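Local coordinates for putative iron-uptake ABC transport system,periplasmic iron-binding protein (Campylobacter jejuni, PDB 3E13) that binds ferric iron and, as the periplasmic component of a putative ABC transport system, probably delivers it for uptake into the cell, at residues Thr146-Ile151 against Lys306-Ile311; Ser117-Lys120 against Asp124-Lys127. One frame throughout, in Å; residues are numbered along the deposited sequence.

Along the chain from the N terminus, contact 2 comes first. It closes a tight loop of three intervening residues inside the long connection between strands 97-109 and 134-135. Contact 1 opens only later, on helix 142-155, and bridges more than 150 residues to helix 305-315 near the C terminus. The two are thus in series, neither nested nor crossed. They do not touch, but helix 157-170 joins them: its Trp163 packs on Leu148 and Ile151 of contact 1 and on Leu125 of contact 2. Contact 1 ties the C-terminal helix to helix 142-155, while contact 2 folds the connection between the two strands on itself.

Contact 1 (Thr146-Ile151 against Lys306-Ile311); sequences TLLASI and KEAVKI
With CG anti to the backbone N (chi1 -177°), Leu148 extends from helix 142-155 to helix 305-315, where its CD2 branch does most of the touching. Ile311 turns CG2 anti to its own backbone N and CG1 beside it (chi1 -68°), and CG2 comes within 4.0 Å of Leu148 CD2. Ala308, one turn before Ile311 on helix 305-315, points its CB at helix 142-155. The CB of Ala308 is 4.0 Å from Leu148 CD2, while the carbonyl O of Ala308 lies 3.4 Å from the same methyl, a close apolar-to-polar approach with no hydrogen bond in it. The same Ala308 CB also rests 3.8 Å from the backbone N of Ala149 and 4.2 Å from Ala149 CB. Two small residues at the crossing let the segment axes approach to 8.5 Å, with their N-to-C directions at 106°, nearly perpendicular.

In the two-lobed fold of periplasmic solute-binding proteins, this contact joins the C-terminal helix 305-315 to helix 142-155, whose first turn carries the iron ligand Tyr143, about 10 Å from Leu148 between side chains. The apolar patch continues beyond the two segments through Ala160, which touches both Leu148 and Ile311, and through Ile152, which lies against Ala308 and Ile311. No hydrogen bond links the two segments here. On helix 142-155 itself, the OG hydroxyl of Ser150 turns back to its own helix and donates to Leu147 O at 2.7 Å, an acceptor that also takes the backbone N-H of Ile151.

Contact 2 (Ser117-Lys120 against Asp124-Lys127); sequences SKMK and DLAK
Asp124 reaches across to the backbone of Lys118-Lys120, closing a tight loop in the connection between strands 97-109 and 134-135 of this periplasmic-binding-protein fold. The aspartate also heads a type I beta turn, in which the N of Lys127 is bonded to the carbonyl O of Asp124. Its side chain starts at CB, which touches both the carbonyl O of Lys118 at 3.5 Å and the sulfur SD of Met119 at 3.9 Å. CG then stands beside the backbone N (chi1 -63°), which carries the carboxylate onto the peptide that leads into Lys120.

The two oxygens part company there. OD2 accepts the N-H of Lys120 at 2.9 Å through its anti lone pair, in a fairly straight bond of 155° at the hydrogen, and takes a second backbone bond from the N of Asn121, so two adjacent N-H groups converge on one oxygen. Asp124 OD1 is met nearly along its C-O axis by Lys127 NZ, 2.9 Å away, in a salt bridge that would be expected to offset the buried negative charge. Lys118 O lies 3.4 Å from Asp124 OD2 and, both atoms being acceptors, forms no bond with it. A water satisfies that carbonyl instead: it donates to Lys118 O and accepts from the same Lys127 NZ.

On the side of the Asp124 CB, the contact is apolar. The Met119 chain runs past Asp124 in the opposite direction and crosses Leu125 at about a right angle, both side chains also packing on Ile134. The bend at chi2 swings Met119 SD to 3.8 Å from Leu125 CD2, and the bend at chi3 lays Met119 CE near the same methyl, 3.9 Å from Leu125 CD2.

Contact 1 (Thr146-Ile151 against Lys306-Ile311)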
loop_
_atom_site.group_PDB
_atom_site.type_symbol
_atom_site.label_atom_id
_atom_site.label_comp_id
_atom_site.label_asym_id
_atom_site.label_seq_id
_atom_site.Cartn_x
_atom_site.Cartn_y
_atom_site.Cartn_z
ATOM N N THR A 146 -6.870 5.184 2.460
ATOM C CA THR A 146 -5.724 6.047 2.628
ATOM C C THR A 146 -5.592 7.071 1.522
ATOM O O THR A 146 -5.247 8.204 1.792
ATOM C CB THR A 146 -4.458 5.231 2.830
ATOM O OG1 THR A 146 -4.587 4.525 4.090
ATOM C CG2 THR A 146 -3.216 6.135 2.923
ATOM N N LEU A 147 -5.943 6.720 0.296
ATOM C CA LEU A 147 -5.987 7.708 -0.752
ATOM C C LEU A 147 -6.970 8.832 -0.415
ATOM O O LEU A 147 -6.664 10.003 -0.564
ATOM C CB LEU A 147 -6.278 7.069 -2.109
ATOM C CG LEU A 147 -6.468 7.962 -3.336
ATOM C CD1 LEU A 147 -5.166 8.756 -3.611
ATOM C CD2 LEU A 147 -6.827 7.119 -4.541
ATOM N N LEU A 148 -8.191 8.485 0.037
ATOM C CA LEU A 148 -9.157 9.504 0.361
ATOM C C LEU A 148 -8.694 10.352 1.544
ATOM O O LEU A 148 -8.857 11.570 1.555
ATOM C CB LEU A 148 -10.510 8.885 0.682
ATOM C CG LEU A 148 -11.598 9.921 0.975
ATOM C CD1 LEU A 148 -11.839 10.829 -0.169
ATOM C CD2 LEU A 148 -12.898 9.185 1.319
ATOM N N ALA A 149 -8.102 9.716 2.533
ATOM C CA ALA A 149 -7.502 10.432 3.664
ATOM C C ALA A 149 -6.468 11.459 3.190
ATOM O O ALA A 149 -6.399 12.553 3.730
ATOM C CB ALA A 149 -6.906 9.472 4.645
ATOM N N SER A 150 -5.693 11.094 2.179
ATOM C CA SER A 150 -4.720 12.049 1.607
ATOM C C SER A 150 -5.373 13.238 0.938
ATOM O O SER A 150 -4.819 14.360 0.954
ATOM C CB SER A 150 -3.740 11.369 0.630
ATOM O OG SER A 150 -4.254 11.121 -0.642
ATOM N N ILE A 151 -6.512 13.012 0.294
ATOM C CA ILE A 151 -7.282 14.106 -0.318
ATOM C C ILE A 151 -7.866 15.042 0.757
ATOM O O ILE A 151 -7.877 16.274 0.609
ATOM C CB ILE A 151 -8.325 13.518 -1.249
ATOM C CG1 ILE A 151 -7.623 12.840 -2.430
ATOM C CG2 ILE A 151 -9.249 14.581 -1.772
ATOM C CD1 ILE A 151 -8.573 11.959 -3.303
ATOM N N LYS A 306 -10.316 8.231 9.994
ATOM C CA LYS A 306 -11.683 8.035 10.500
ATOM C C LYS A 306 -12.691 8.774 9.626
ATOM O O LYS A 306 -13.761 8.258 9.317
ATOM C CB LYS A 306 -11.753 8.491 11.937
ATOM C CG LYS A 306 -11.026 7.620 12.909
ATOM C CD LYS A 306 -11.013 8.287 14.271
ATOM C CE LYS A 306 -10.096 7.707 15.289
ATOM N NZ LYS A 306 -10.299 8.595 16.549
ATOM N N GLU A 307 -12.361 10.002 9.247
ATOM C CA GLU A 307 -13.243 10.816 8.432
ATOM C C GLU A 307 -13.362 10.260 7.006
ATOM O O GLU A 307 -14.418 10.276 6.407
ATOM C CB GLU A 307 -12.750 12.269 8.414
ATOM C CG GLU A 307 -13.727 13.175 7.671
ATOM C CD GLU A 307 -13.400 14.644 7.814
ATOM O OE1 GLU A 307 -12.214 15.008 7.886
ATOM O OE2 GLU A 307 -14.342 15.472 7.882
ATOM N N ALA A 308 -12.268 9.716 6.457
ATOM C CA ALA A 308 -12.328 9.071 5.152
ATOM C C ALA A 308 -13.339 7.936 5.141
ATOM O O ALA A 308 -14.110 7.824 4.204
ATOM C CB ALA A 308 -10.947 8.517 4.785
ATOM N N VAL A 309 -13.324 7.087 6.156
ATOM C CA VAL A 309 -14.292 6.005 6.273
ATOM C C VAL A 309 -15.733 6.555 6.222
ATOM O O VAL A 309 -16.577 6.082 5.476
ATOM C CB VAL A 309 -14.038 5.163 7.558
ATOM C CG1 VAL A 309 -15.228 4.213 7.848
ATOM C CG2 VAL A 309 -12.739 4.422 7.437
ATOM N N LYS A 310 -15.974 7.590 7.013
ATOM C CA LYS A 310 -17.312 8.187 7.109
ATOM C C LYS A 310 -17.745 8.796 5.786
ATOM O O LYS A 310 -18.887 8.673 5.393
ATOM C CB LYS A 310 -17.352 9.195 8.235
ATOM C CG LYS A 310 -17.479 8.528 9.578
ATOM C CD LYS A 310 -17.162 9.490 10.667
ATOM C CE LYS A 310 -17.479 8.890 12.032
ATOM N NZ LYS A 310 -17.060 9.756 13.150
ATOM N N ILE A 311 -16.826 9.452 5.088
ATOM C CA ILE A 311 -17.165 9.998 3.800
ATOM C C ILE A 311 -17.509 8.956 2.780
ATOM O O ILE A 311 -18.521 9.101 2.074
ATOM C CB ILE A 311 -16.044 10.921 3.308
ATOM C CG1 ILE A 311 -15.979 12.162 4.179
ATOM C CG2 ILE A 311 -16.202 11.298 1.794
ATOM C CD1 ILE A 311 -14.844 13.156 3.759
#

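Contact 2 (Ser117-Lys120 against Asp124-Lys127)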
loop_
_atom_site.group_PDB
_atom_site.type_symbol
_atom_site.label_atom_id
_atom_site.label_comp_id
_atom_site.label_asym_id
_atom_site.label_seq_id
_atom_site.Cartn_x
_atom_site.Cartn_y
_atom_site.Cartn_z
ATOM N N SER A 117 -4.860 13.702 -21.771
ATOM C CA SER A 117 -4.554 15.102 -21.476
ATOM C C SER A 117 -5.404 15.699 -20.358
ATOM O O SER A 117 -4.966 16.671 -19.726
ATOM C CB SER A 117 -4.709 15.973 -22.733
ATOM O OG SER A 117 -6.074 16.021 -23.115
ATOM N N LYS A 118 -6.596 15.150 -20.114
ATOM C CA LYS A 118 -7.530 15.682 -19.088
ATOM C C LYS A 118 -7.637 14.762 -17.866
ATOM O O LYS A 118 -8.438 15.012 -16.966
ATOM C CB LYS A 118 -8.937 15.903 -19.652
ATOM C CG LYS A 118 -8.998 16.721 -20.945
ATOM C CD LYS A 118 -8.415 18.096 -20.792
ATOM C CE LYS A 118 -8.731 18.974 -22.040
ATOM N NZ LYS A 118 -7.718 18.650 -23.121
ATOM N N MET A 119 -6.776 13.756 -17.798
ATOM C CA MET A 119 -6.737 12.889 -16.631
ATOM C C MET A 119 -5.346 13.060 -15.989
ATOM O O MET A 119 -4.452 12.251 -16.177
ATOM C CB MET A 119 -7.006 11.448 -17.036
ATOM C CG MET A 119 -7.010 10.435 -15.849
ATOM S SD MET A 119 -8.212 10.776 -14.591
ATOM C CE MET A 119 -9.717 10.099 -15.343
ATOM N N LYS A 120 -5.169 14.169 -15.299
ATOM C CA LYS A 120 -3.869 14.590 -14.795
ATOM C C LYS A 120 -3.734 14.528 -13.232
ATOM O O LYS A 120 -2.677 14.241 -12.742
ATOM C CB LYS A 120 -3.582 16.028 -15.265
ATOM C CG LYS A 120 -3.386 16.184 -16.760
ATOM C CD LYS A 120 -1.996 15.820 -17.141
ATOM C CE LYS A 120 -1.769 15.837 -18.667
ATOM N NZ LYS A 120 -0.437 15.212 -18.949
ATOM N N ASP A 124 -9.533 14.704 -11.149
ATOM C CA ASP A 124 -10.115 14.457 -12.457
ATOM C C ASP A 124 -10.896 13.130 -12.504
ATOM O O ASP A 124 -11.796 12.959 -13.321
ATOM C CB ASP A 124 -9.024 14.486 -13.522
ATOM C CG ASP A 124 -8.352 15.823 -13.652
ATOM O OD1 ASP A 124 -9.042 16.857 -13.447
ATOM O OD2 ASP A 124 -7.118 15.939 -13.988
ATOM N N LEU A 125 -10.528 12.158 -11.659
ATOM C CA LEU A 125 -11.264 10.887 -11.618
ATOM C C LEU A 125 -12.748 11.057 -11.323
ATOM O O LEU A 125 -13.544 10.159 -11.643
ATOM C CB LEU A 125 -10.692 9.960 -10.568
ATOM C CG LEU A 125 -9.271 9.474 -10.855
ATOM C CD1 LEU A 125 -8.664 8.970 -9.540
ATOM C CD2 LEU A 125 -9.325 8.360 -11.858
ATOM N N ALA A 126 -13.100 12.166 -10.682
ATOM C CA ALA A 126 -14.472 12.456 -10.227
ATOM C C ALA A 126 -15.270 13.348 -11.219
ATOM O O ALA A 126 -16.454 13.638 -10.984
ATOM C CB ALA A 126 -14.425 13.101 -8.870
ATOM N N LYS A 127 -14.630 13.737 -12.326
ATOM C CA LYS A 127 -15.252 14.611 -13.316
ATOM C C LYS A 127 -16.272 13.906 -14.186
ATOM O O LYS A 127 -16.115 12.768 -14.579
ATOM C CB LYS A 127 -14.196 15.316 -14.177
ATOM C CG LYS A 127 -13.451 16.353 -13.365
ATOM C CD LYS A 127 -12.466 17.092 -14.139
ATOM C CE LYS A 127 -11.811 18.206 -13.298
ATOM N NZ LYS A 127 -10.851 18.972 -14.211
HETATM O O HOH W 1 -10.068 17.216 -16.543
#